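Local atomic coordinates of regulator of Ty1 transposition protein 107 (Saccharomyces cerevisiae, PDB entry 3T7K), a protein that binds the phosphorylated tail of histone H2A through its C-terminal tandem BRCT repeats during the repair of damaged DNA. Residues P19-K24 / I111-Y116; T178-I183 / N216-N221. All blocks are in the same frame, centred on the assembly; numbering follows the deposited sequence.

Contact 1 (P19-K24 / I111-Y116); sequences PNYDLK and INLFDY
Tyr21 reaches across to the loop 111-116 and gives the hydrogen of its phenol to a backbone carbonyl: OH lies 2.6 Å from Ile111 O. The acceptor sits at the edge of the ring, near its plane. The hydroxyl approaches the carbonyl oxygen at a C=O...OH angle of 136°, tilted 19° from the carbonyl plane. The packed part lies beside this bond. Leu113 has CG anti to its carbonyl carbon (chi1 -62°), which lets its CD2 meet Tyr21 CD1 at 3.8 Å, oblique to the ring. The same CD2 touches Leu23 CD1 more loosely, at 4.2 Å. A phenylalanine in place of Tyr21 would probably keep much of this packing but leave the Ile111 carbonyl without its hydroxyl donor. The solvent side is different. Phe114 and Asp115 are exposed, and Asn112 points away from 19-24, held by bonds within its own loop. Its OD1 accepts from Phe114 N at 2.8 Å, an Asx turn, and its ND2 reaches Asp115 OD1 at 2.9 Å from above the carboxylate plane. The contact lies against helix 90-99, where Phe91 meets the Tyr21 ring edge-to-face and also touches Ile111 and Leu113. Leu23 begins strand 23-27 and packs on Ile48 of strand 48-50. Phe85 of strand 85-87 touches both Leu23 and Leu113.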
ATOM      1  N   PRO C  19      16.010   3.102 -19.451  1.00 36.68           N
ATOM      2  CA  PRO C  19      15.558   3.680 -18.186  1.00 35.51           C
ATOM      3  C   PRO C  19      14.366   2.924 -17.642  1.00 35.87           C
ATOM      4  O   PRO C  19      13.668   2.228 -18.383  1.00 37.30           O
ATOM      5  CB  PRO C  19      15.131   5.094 -18.582  1.00 33.43           C
ATOM      6  CG  PRO C  19      14.859   5.022 -20.025  1.00 37.96           C
ATOM      7  CD  PRO C  19      15.839   4.042 -20.569  1.00 34.96           C
ATOM      8  N   ASN C  20      14.137   3.059 -16.347  1.00 37.51           N
ATOM      9  CA  ASN C  20      12.930   2.535 -15.738  1.00 33.34           C
ATOM     10  C   ASN C  20      12.103   3.709 -15.265  1.00 32.24           C
ATOM     11  O   ASN C  20      12.347   4.247 -14.189  1.00 32.21           O
ATOM     12  CB  ASN C  20      13.252   1.604 -14.571  1.00 33.12           C
ATOM     13  CG  ASN C  20      12.010   1.157 -13.832  0.64 37.11           C
ATOM     14  OD1 ASN C  20      10.910   1.248 -14.356  1.00 37.91           O
ATOM     15  ND2 ASN C  20      12.177   0.692 -12.608  1.00 41.65           N
ATOM     16  N   TYR C  21      11.146   4.127 -16.079  1.00 33.31           N
ATOM     17  CA  TYR C  21      10.317   5.281 -15.721  1.00 35.63           C
ATOM     18  C   TYR C  21       9.396   5.005 -14.537  1.00 35.21           C
ATOM     19  O   TYR C  21       8.963   5.926 -13.860  1.00 34.50           O
ATOM     20  CB  TYR C  21       9.500   5.751 -16.925  1.00 35.48           C
ATOM     21  CG  TYR C  21      10.333   6.394 -17.989  1.00 34.15           C
ATOM     22  CD1 TYR C  21      10.733   7.718 -17.878  1.00 36.57           C
ATOM     23  CD2 TYR C  21      10.738   5.676 -19.098  1.00 32.75           C
ATOM     24  CE1 TYR C  21      11.510   8.309 -18.864  1.00 36.23           C
ATOM     25  CE2 TYR C  21      11.512   6.252 -20.075  1.00 32.49           C
ATOM     26  CZ  TYR C  21      11.898   7.554 -19.959  1.00 34.69           C
ATOM     27  OH  TYR C  21      12.658   8.121 -20.953  1.00 37.86           O
ATOM     28  N   ASP C  22       9.108   3.733 -14.291  1.00 35.03           N
ATOM     29  CA  ASP C  22       8.284   3.343 -13.150  1.00 37.75           C
ATOM     30  C   ASP C  22       6.917   4.056 -13.113  1.00 35.67           C
ATOM     31  O   ASP C  22       6.525   4.628 -12.099  1.00 36.54           O
ATOM     32  CB  ASP C  22       9.044   3.551 -11.830  1.00 34.70           C
ATOM     33  CG  ASP C  22       8.263   3.037 -10.655  1.00 42.01           C
ATOM     34  OD1 ASP C  22       7.244   2.347 -10.914  1.00 48.12           O
ATOM     35  OD2 ASP C  22       8.570   3.338  -9.470  1.00 45.86           O
ATOM     36  N   LEU C  23       6.181   3.985 -14.217  1.00 35.00           N
ATOM     37  CA  LEU C  23       4.876   4.630 -14.313  1.00 36.96           C
ATOM     38  C   LEU C  23       3.783   3.582 -14.331  1.00 37.79           C
ATOM     39  O   LEU C  23       3.850   2.616 -15.084  1.00 37.68           O
ATOM     40  CB  LEU C  23       4.788   5.488 -15.584  1.00 32.32           C
ATOM     41  CG  LEU C  23       5.855   6.574 -15.698  1.00 31.15           C
ATOM     42  CD1 LEU C  23       5.653   7.368 -16.953  1.00 34.62           C
ATOM     43  CD2 LEU C  23       5.819   7.503 -14.485  1.00 33.24           C
ATOM     44  N   LYS C  24       2.784   3.767 -13.482  1.00 42.64           N
ATOM     45  CA  LYS C  24       1.551   2.995 -13.573  1.00 38.87           C
ATOM     46  C   LYS C  24       0.460   4.028 -13.866  1.00 35.64           C
ATOM     47  O   LYS C  24      -0.000   4.716 -12.961  1.00 29.42           O
ATOM     48  CB  LYS C  24       1.286   2.234 -12.261  1.00 40.05           C
ATOM     49  CG  LYS C  24       2.313   1.134 -11.957  1.00 42.77           C
ATOM     50  CD  LYS C  24       2.372   0.826 -10.465  1.00 49.01           C
ATOM     51  CE  LYS C  24       2.876   2.029  -9.658  1.00 51.96           C
ATOM     52  NZ  LYS C  24       2.651   1.915  -8.165  1.00 50.86           N
ATOM     53  N   ILE C 111      14.470  10.936 -23.028  1.00 44.84           N
ATOM     54  CA  ILE C 111      13.222  11.635 -22.750  1.00 41.48           C
ATOM     55  C   ILE C 111      13.017  11.700 -21.246  1.00 37.55           C
ATOM     56  O   ILE C 111      13.091  10.679 -20.568  1.00 38.18           O
ATOM     57  CB  ILE C 111      12.030  10.940 -23.413  1.00 45.21           C
ATOM     58  CG1 ILE C 111      12.300  10.761 -24.915  1.00 46.18           C
ATOM     59  CG2 ILE C 111      10.734  11.722 -23.150  1.00 39.42           C
ATOM     60  CD1 ILE C 111      12.643  12.055 -25.630  1.00 48.72           C
ATOM     61  N   ASN C 112      12.755  12.896 -20.730  1.00 38.32           N
ATOM     62  CA  ASN C 112      12.635  13.101 -19.287  1.00 38.51           C
ATOM     63  C   ASN C 112      11.225  13.423 -18.777  1.00 41.31           C
ATOM     64  O   ASN C 112      10.348  13.861 -19.531  1.00 41.72           O
ATOM     65  CB  ASN C 112      13.599  14.193 -18.833  1.00 39.26           C
ATOM     66  CG  ASN C 112      13.181  15.570 -19.301  1.00 45.57           C
ATOM     67  OD1 ASN C 112      12.207  16.153 -18.795  1.00 43.32           O
ATOM     68  ND2 ASN C 112      13.919  16.107 -20.266  1.00 45.11           N
ATOM     69  N   LEU C 113      11.035  13.231 -17.479  1.00 40.90           N
ATOM     70  CA  LEU C 113       9.726  13.368 -16.840  1.00 42.43           C
ATOM     71  C   LEU C 113       9.394  14.798 -16.403  1.00 42.68           C
ATOM     72  O   LEU C 113       8.457  15.006 -15.628  1.00 42.47           O
ATOM     73  CB  LEU C 113       9.668  12.458 -15.609  1.00 38.82           C
ATOM     74  CG  LEU C 113       9.815  10.961 -15.896  1.00 36.64           C
ATOM     75  CD1 LEU C 113      10.326  10.210 -14.668  1.00 35.25           C
ATOM     76  CD2 LEU C 113       8.486  10.391 -16.401  1.00 34.18           C
ATOM     77  N   PHE C 114      10.152  15.779 -16.877  1.00 37.86           N
ATOM     78  CA  PHE C 114       9.992  17.137 -16.374  1.00 37.54           C
ATOM     79  C   PHE C 114       9.535  18.097 -17.455  1.00 43.03           C
ATOM     80  O   PHE C 114       8.995  19.157 -17.160  1.00 42.45           O
ATOM     81  CB  PHE C 114      11.300  17.643 -15.766  1.00 41.75           C
ATOM     82  CG  PHE C 114      11.857  16.744 -14.712  1.00 40.52           C
ATOM     83  CD1 PHE C 114      11.281  16.700 -13.455  1.00 42.38           C
ATOM     84  CD2 PHE C 114      12.947  15.935 -14.977  1.00 40.71           C
ATOM     85  CE1 PHE C 114      11.784  15.866 -12.478  1.00 46.54           C
ATOM     86  CE2 PHE C 114      13.464  15.097 -14.000  1.00 40.29           C
ATOM     87  CZ  PHE C 114      12.883  15.057 -12.756  1.00 41.10           C
ATOM     88  N   ASP C 115       9.759  17.731 -18.708  1.00 38.75           N
ATOM     89  CA  ASP C 115       9.437  18.633 -19.798  1.00 45.09           C
ATOM     90  C   ASP C 115       8.002  18.495 -20.282  1.00 44.58           C
ATOM     91  O   ASP C 115       7.674  18.980 -21.358  1.00 46.72           O
ATOM     92  CB  ASP C 115      10.389  18.401 -20.965  1.00 47.24           C
ATOM     93  CG  ASP C 115      11.804  18.795 -20.636  1.00 49.80           C
ATOM     94  OD1 ASP C 115      12.731  18.462 -21.416  1.00 48.74           O
ATOM     95  OD2 ASP C 115      11.975  19.442 -19.585  1.00 48.45           O
ATOM     96  N   TYR C 116       7.147  17.843 -19.499  1.00 44.91           N
ATOM     97  CA  TYR C 116       5.812  17.509 -19.990  1.00 42.64           C
ATOM     98  C   TYR C 116       4.689  17.651 -18.971  1.00 45.61           C
ATOM     99  O   TYR C 116       3.721  16.892 -19.015  1.00 44.48           O
ATOM    100  CB  TYR C 116       5.790  16.079 -20.515  1.00 46.33           C
ATOM    101  CG  TYR C 116       6.824  15.788 -21.569  1.00 46.09           C
ATOM    102  CD1 TYR C 116       6.571  16.055 -22.913  1.00 48.91           C
ATOM    103  CD2 TYR C 116       8.050  15.238 -21.228  1.00 45.85           C
ATOM    104  CE1 TYR C 116       7.523  15.782 -23.888  1.00 46.48           C
ATOM    105  CE2 TYR C 116       9.004  14.956 -22.191  1.00 44.23           C
ATOM    106  CZ  TYR C 116       8.739  15.230 -23.520  1.00 49.78           C
ATOM    107  OH  TYR C 116       9.691  14.947 -24.483  1.00 50.96           O
TER

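Contact 2 (T178-I183 / N216-N221); sequences TFEDII and NDRDKN
Arg218 lies across the Phe179 ring and ends on Glu180. Its CB stands 3.6 Å from the ring centroid and only 2° off the normal, a CH-pi contact over the face. CG covers the same face, 3.8 Å from Phe179 CG. The chain then bends at chi2 and again at chi3, which turns one face of the guanidinium to Phe179 CD2, off its centre, with the two planes 42° apart. Arg218 NH2 donates to Glu180 OE2 in a salt bridge; the 2.5 Å between NH2 and OE2 is unusually short and its exact value is doubtful. OE2 sits at the guanidinium edge, but the carboxylate plane is turned 72° from that of the guanidinium. Beside the ring, Asp219 CB approaches Phe179 CZ obliquely. Further out, Thr178 OG1 lies 3.2 Å from Glu180 OE1 in a hydrogen bond on the anti side of the carboxylate. Asp181 OD2 accepts from Thr178 N and also pairs with Arg173. Asp219 OD2 is held by Tyr198 and Lys197. The arrangement is surface packing within a BRCT-like domain: a short 3-10 turn, 179-181, rests against the C-terminal end of helix 205-218.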
ATOM      1  N   THR C 178     -38.997  12.024   0.736  1.00 53.92           N
ATOM      2  CA  THR C 178     -39.474  12.647   1.959  1.00 52.08           C
ATOM      3  C   THR C 178     -38.278  12.895   2.860  1.00 50.03           C
ATOM      4  O   THR C 178     -37.179  12.405   2.590  1.00 46.90           O
ATOM      5  CB  THR C 178     -40.387  11.700   2.731  1.00 53.37           C
ATOM      6  OG1 THR C 178     -39.615  10.564   3.155  1.00 54.52           O
ATOM      7  CG2 THR C 178     -41.554  11.236   1.863  1.00 52.01           C
ATOM      8  N   PHE C 179     -38.497  13.625   3.949  1.00 45.61           N
ATOM      9  CA  PHE C 179     -37.430  13.882   4.914  1.00 42.53           C
ATOM     10  C   PHE C 179     -36.770  12.592   5.395  1.00 43.68           C
ATOM     11  O   PHE C 179     -35.548  12.528   5.543  1.00 44.77           O
ATOM     12  CB  PHE C 179     -37.943  14.694   6.104  1.00 41.00           C
ATOM     13  CG  PHE C 179     -36.979  14.752   7.255  1.00 38.18           C
ATOM     14  CD1 PHE C 179     -35.960  15.694   7.276  1.00 37.12           C
ATOM     15  CD2 PHE C 179     -37.083  13.864   8.308  1.00 39.15           C
ATOM     16  CE1 PHE C 179     -35.071  15.753   8.326  1.00 36.67           C
ATOM     17  CE2 PHE C 179     -36.193  13.915   9.367  1.00 38.50           C
ATOM     18  CZ  PHE C 179     -35.181  14.862   9.373  1.00 39.42           C
ATOM     19  N   GLU C 180     -37.567  11.554   5.620  1.00 41.42           N
ATOM     20  CA  GLU C 180     -37.023  10.311   6.157  1.00 45.55           C
ATOM     21  C   GLU C 180     -35.975   9.672   5.230  1.00 44.23           C
ATOM     22  O   GLU C 180     -35.124   8.906   5.687  1.00 47.21           O
ATOM     23  CB  GLU C 180     -38.145   9.325   6.494  1.00 45.43           C
ATOM     24  CG  GLU C 180     -38.977   9.723   7.721  1.00 51.46           C
ATOM     25  CD  GLU C 180     -40.187  10.600   7.386  1.00 54.50           C
ATOM     26  OE1 GLU C 180     -40.287  11.084   6.236  1.00 50.88           O
ATOM     27  OE2 GLU C 180     -41.050  10.795   8.277  1.00 57.98           O
ATOM     28  N   ASP C 181     -36.034   9.998   3.938  1.00 43.46           N
ATOM     29  CA  ASP C 181     -35.046   9.501   2.969  1.00 49.13           C
ATOM     30  C   ASP C 181     -33.688  10.187   3.092  1.00 45.28           C
ATOM     31  O   ASP C 181     -32.684   9.671   2.616  1.00 47.44           O
ATOM     32  CB  ASP C 181     -35.554   9.677   1.535  1.00 49.27           C
ATOM     33  CG  ASP C 181     -36.820   8.885   1.266  1.00 56.48           C
ATOM     34  OD1 ASP C 181     -36.931   7.754   1.799  1.00 53.30           O
ATOM     35  OD2 ASP C 181     -37.706   9.403   0.537  1.00 54.63           O
ATOM     36  N   ILE C 182     -33.659  11.360   3.710  1.00 42.56           N
ATOM     37  CA  ILE C 182     -32.416  12.109   3.811  1.00 40.55           C
ATOM     38  C   ILE C 182     -31.537  11.583   4.922  1.00 39.87           C
ATOM     39  O   ILE C 182     -31.957  11.513   6.071  1.00 42.09           O
ATOM     40  CB  ILE C 182     -32.689  13.589   4.052  1.00 39.88           C
ATOM     41  CG1 ILE C 182     -33.658  14.115   2.993  1.00 39.97           C
ATOM     42  CG2 ILE C 182     -31.388  14.372   4.034  1.00 36.99           C
ATOM     43  CD1 ILE C 182     -33.986  15.576   3.162  1.00 40.29           C
ATOM     44  N   ILE C 183     -30.302  11.217   4.582  1.00 40.85           N
ATOM     45  CA  ILE C 183     -29.345  10.771   5.587  1.00 36.35           C
ATOM     46  C   ILE C 183     -28.480  11.927   6.094  1.00 35.58           C
ATOM     47  O   ILE C 183     -28.146  12.842   5.342  1.00 35.95           O
ATOM     48  CB  ILE C 183     -28.457   9.619   5.058  1.00 42.56           C
ATOM     49  CG1 ILE C 183     -27.409  10.133   4.071  1.00 34.27           C
ATOM     50  CG2 ILE C 183     -29.327   8.560   4.384  1.00 43.78           C
ATOM     51  CD1 ILE C 183     -26.374   9.073   3.681  1.00 41.82           C
ATOM     52  N   ASN C 216     -36.041  21.925   7.445  1.00 36.23           N
ATOM     53  CA  ASN C 216     -36.348  22.963   8.407  1.00 39.01           C
ATOM     54  C   ASN C 216     -37.651  22.688   9.173  1.00 33.96           C
ATOM     55  O   ASN C 216     -37.754  23.019  10.341  1.00 37.29           O
ATOM     56  CB  ASN C 216     -36.215  24.365   7.789  1.00 44.53           C
ATOM     57  CG  ASN C 216     -34.729  24.722   7.482  1.00 50.43           C
ATOM     58  OD1 ASN C 216     -33.825  24.371   8.255  1.00 40.77           O
ATOM     59  ND2 ASN C 216     -34.484  25.395   6.357  1.00 47.81           N
ATOM     60  N   ASP C 217     -38.594  22.004   8.543  1.00 33.49           N
ATOM     61  CA  ASP C 217     -39.776  21.501   9.248  1.00 36.24           C
ATOM     62  C   ASP C 217     -39.453  20.450  10.303  1.00 38.15           C
ATOM     63  O   ASP C 217     -40.041  20.450  11.377  1.00 37.46           O
ATOM     64  CB  ASP C 217     -40.767  20.883   8.267  1.00 35.20           C
ATOM     65  CG  ASP C 217     -41.565  21.925   7.516  1.00 41.46           C
ATOM     66  OD1 ASP C 217     -41.444  23.115   7.871  1.00 44.44           O
ATOM     67  OD2 ASP C 217     -42.319  21.552   6.583  1.00 43.87           O
ATOM     68  N   ARG C 218     -38.528  19.545   9.996  1.00 38.18           N
ATOM     69  CA  ARG C 218     -38.329  18.350  10.822  1.00 34.39           C
ATOM     70  C   ARG C 218     -37.116  18.387  11.741  1.00 36.47           C
ATOM     71  O   ARG C 218     -37.052  17.640  12.720  1.00 37.54           O
ATOM     72  CB  ARG C 218     -38.279  17.114   9.924  1.00 38.45           C
ATOM     73  CG  ARG C 218     -39.426  17.076   8.930  1.00 42.70           C
ATOM     74  CD  ARG C 218     -40.707  16.570   9.591  1.00 40.14           C
ATOM     75  NE  ARG C 218     -40.523  15.156   9.904  1.00 50.50           N
ATOM     76  CZ  ARG C 218     -40.920  14.154   9.123  1.00 46.01           C
ATOM     77  NH1 ARG C 218     -41.571  14.404   7.988  1.00 47.75           N
ATOM     78  NH2 ARG C 218     -40.683  12.900   9.495  1.00 47.65           N
ATOM     79  N   ASP C 219     -36.154  19.249  11.429  1.00 35.61           N
ATOM     80  CA  ASP C 219     -34.915  19.323  12.191  1.00 37.05           C
ATOM     81  C   ASP C 219     -34.411  20.761  12.150  1.00 39.86           C
ATOM     82  O   ASP C 219     -33.314  21.033  11.663  1.00 31.71           O
ATOM     83  CB  ASP C 219     -33.865  18.368  11.594  1.00 36.55           C
ATOM     84  CG  ASP C 219     -32.911  17.826  12.630  1.00 41.46           C
ATOM     85  OD1 ASP C 219     -33.037  18.244  13.799  1.00 39.29           O
ATOM     86  OD2 ASP C 219     -32.026  17.000  12.283  1.00 42.10           O
ATOM     87  N   LYS C 220     -35.240  21.668  12.673  1.00 35.20           N
ATOM     88  CA  LYS C 220     -35.062  23.121  12.573  1.00 35.36           C
ATOM     89  C   LYS C 220     -33.718  23.700  13.007  1.00 36.89           C
ATOM     90  O   LYS C 220     -33.239  24.661  12.415  1.00 37.69           O
ATOM     91  CB  LYS C 220     -36.165  23.823  13.385  1.00 36.23           C
ATOM     92  CG  LYS C 220     -36.230  25.328  13.221  1.00 43.80           C
ATOM     93  CD  LYS C 220     -37.253  25.939  14.196  1.00 45.88           C
ATOM     94  CE  LYS C 220     -37.526  27.411  13.909  1.00 52.07           C
ATOM     95  NZ  LYS C 220     -38.297  27.590  12.634  1.00 58.13           N
ATOM     96  N   ASN C 221     -33.129  23.160  14.064  1.00 32.96           N
ATOM     97  CA  ASN C 221     -31.949  23.783  14.626  1.00 37.29           C
ATOM     98  C   ASN C 221     -30.655  23.252  14.021  1.00 38.28           C
ATOM     99  O   ASN C 221     -29.584  23.674  14.407  1.00 35.86           O
ATOM    100  CB  ASN C 221     -31.924  23.643  16.157  1.00 35.75           C
ATOM    101  CG  ASN C 221     -33.132  24.296  16.817  1.00 46.90           C
ATOM    102  OD1 ASN C 221     -33.489  25.423  16.483  1.00 40.75           O
ATOM    103  ND2 ASN C 221     -33.786  23.573  17.724  1.00 44.20           N
TER

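Overall arrangement
From the N terminus, the chain enters contact 1 at 19-24, the lead-in to strand 23-27. It then builds the parallel sheet and the helices around it before 111-116 returns to close this long loop. Contact 1 thus ties the lead-in to strand 23-27 to the loop between helices 90-99 and 123-128. The chain continues through helix 123-128 to the mixed sheet that begins with strand 143-147. Contact 2 closes a shorter loop there, joining the link between strands 168-172 and 198-201 to the end of helix 205-218. The two loops follow in series and neither nest nor cross. The centres of contacts 1 and 2 are about 52 Å apart, on opposite sides of the chain's centre.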